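Local structure of NALP (Neisseria meningitidis, 1UYN) at residues A[25-28]-A[29-32]. The protein is an autotransporter whose C-terminal translocator domain, described here, forms a hydrophilic outer-membrane pore through which its protease passenger domain reaches the cell surface. Residues are numbered along the deposited sequence; the frame is centred on the assembly and turned at random.
Sequences QGRR and LKAV
Lys30 folds back alongside the Gly26 carbonyl, one turn earlier in the α-helix 12-34 that fills the pore of the 12-stranded autotransporter barrel. Its chain can be followed from the helix outward. CB sits beside two carbonyl oxygens, 3.2 Å from Arg27 O and a little farther from Gly26 O. CG and CD then pass the same Gly26 O. CE comes closer, 3.6 Å from Gly26 O. The chain is bent at chi2, chi3 and chi4, and these bends keep it alongside the turn. NZ ends 3.5 Å from Gly26 O and 4.0 Å from Arg27 CG. Its salt bridge goes to Glu233 on the barrel wall. Gly26 itself has no side chain.

The backbone bonds follow the i to i+4 pattern of an α-helix. Leu29 N donates to Gln25 O, Lys30 N to Gly26 O and Ala31 N to Arg27 O. Val32 N makes a weak bond to Arg28 O. Gln25 O also accepts a bond from Gln156 NE2, which ties this turn to strand 145-163.

Arg27 runs towards another part of the wall. A bend at chi3 (-80°) turns its guanidinium group towards two aspartates. NE forms a salt bridge with Asp52, and NH2 one with Asp23 of the same helix. Asp52 and Asp23 at Arg27, and Glu233 at Lys30, probably offset the like charges of Arg27 NH1 and Lys30 NZ, which are 5.6 Å apart.

Arg28 stays extended from CG to NE, where it bonds to Thr69. Gln25 NE2 is held by Ser108. At the other branch of that amide, Arg28 NH1 donates to Gln25 OE1 at 3.0 Å, with OE1 tilted 23° out of the guanidinium plane.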
loop_
_atom_site.group_PDB
_atom_site.type_symbol
_atom_site.label_atom_id
_atom_site.label_comp_id
_atom_site.label_asym_id
_atom_site.label_seq_id
_atom_site.Cartn_x
_atom_site.Cartn_y
_atom_site.Cartn_z
ATOM N N GLN A 25 3.038 1.435 -0.165
ATOM C CA GLN A 25 2.789 0.968 1.193
ATOM C C GLN A 25 1.355 1.190 1.642
ATOM O O GLN A 25 0.833 0.391 2.393
ATOM C CB GLN A 25 3.708 1.661 2.187
ATOM C CG GLN A 25 3.830 0.948 3.500
ATOM C CD GLN A 25 4.849 -0.192 3.486
ATOM O OE1 GLN A 25 5.069 -0.819 2.450
ATOM N NE2 GLN A 25 5.435 -0.500 4.662
ATOM N N GLY A 26 0.693 2.244 1.192
ATOM C CA GLY A 26 -0.688 2.450 1.572
ATOM C C GLY A 26 -1.589 1.368 0.995
ATOM O O GLY A 26 -2.626 1.002 1.583
ATOM N N ARG A 27 -1.259 0.890 -0.194
ATOM C CA ARG A 27 -2.071 -0.156 -0.776
ATOM C C ARG A 27 -1.747 -1.485 -0.100
ATOM O O ARG A 27 -2.660 -2.302 0.110
ATOM C CB ARG A 27 -1.882 -0.250 -2.278
ATOM C CG ARG A 27 -2.401 0.977 -3.037
ATOM C CD ARG A 27 -2.278 0.797 -4.515
ATOM N NE ARG A 27 -0.912 1.060 -4.905
ATOM C CZ ARG A 27 -0.436 2.278 -5.055
ATOM N NH1 ARG A 27 -1.229 3.335 -4.855
ATOM N NH2 ARG A 27 0.828 2.454 -5.413
ATOM N N ARG A 28 -0.481 -1.695 0.271
ATOM C CA ARG A 28 -0.133 -2.926 0.976
ATOM C C ARG A 28 -0.957 -3.046 2.236
ATOM O O ARG A 28 -1.431 -4.128 2.564
ATOM C CB ARG A 28 1.361 -2.998 1.329
ATOM C CG ARG A 28 2.209 -3.093 0.107
ATOM C CD ARG A 28 3.682 -3.086 0.366
ATOM N NE ARG A 28 4.455 -3.025 -0.891
ATOM C CZ ARG A 28 5.227 -2.003 -1.261
ATOM N NH1 ARG A 28 5.340 -0.894 -0.508
ATOM N NH2 ARG A 28 5.876 -2.067 -2.410
ATOM N N LEU A 29 -1.118 -1.935 2.943
ATOM C CA LEU A 29 -1.928 -1.915 4.152
ATOM C C LEU A 29 -3.430 -2.177 3.834
ATOM O O LEU A 29 -4.135 -2.859 4.595
ATOM C CB LEU A 29 -1.759 -0.576 4.861
ATOM C CG LEU A 29 -2.362 -0.568 6.274
ATOM C CD1 LEU A 29 -1.515 -1.399 7.258
ATOM C CD2 LEU A 29 -2.579 0.812 6.774
ATOM N N LYS A 30 -3.909 -1.626 2.718
ATOM C CA LYS A 30 -5.293 -1.833 2.291
ATOM C C LYS A 30 -5.552 -3.323 2.191
ATOM O O LYS A 30 -6.573 -3.810 2.630
ATOM C CB LYS A 30 -5.558 -1.184 0.920
ATOM C CG LYS A 30 -6.565 -0.006 0.883
ATOM C CD LYS A 30 -6.172 1.087 -0.250
ATOM C CE LYS A 30 -5.714 2.461 0.340
ATOM N NZ LYS A 30 -4.547 3.144 -0.410
ATOM N N ALA A 31 -4.599 -4.043 1.637
ATOM C CA ALA A 31 -4.741 -5.458 1.330
ATOM C C ALA A 31 -4.885 -6.333 2.601
ATOM O O ALA A 31 -5.651 -7.295 2.663
ATOM C CB ALA A 31 -3.535 -5.904 0.475
ATOM N N VAL A 32 -4.129 -5.982 3.615
ATOM C CA VAL A 32 -4.198 -6.639 4.895
ATOM C C VAL A 32 -5.528 -6.310 5.597
ATOM O O VAL A 32 -6.099 -7.142 6.303
ATOM C CB VAL A 32 -2.982 -6.155 5.745
ATOM C CG1 VAL A 32 -3.044 -6.620 7.213
ATOM C CG2 VAL A 32 -1.705 -6.619 5.091
#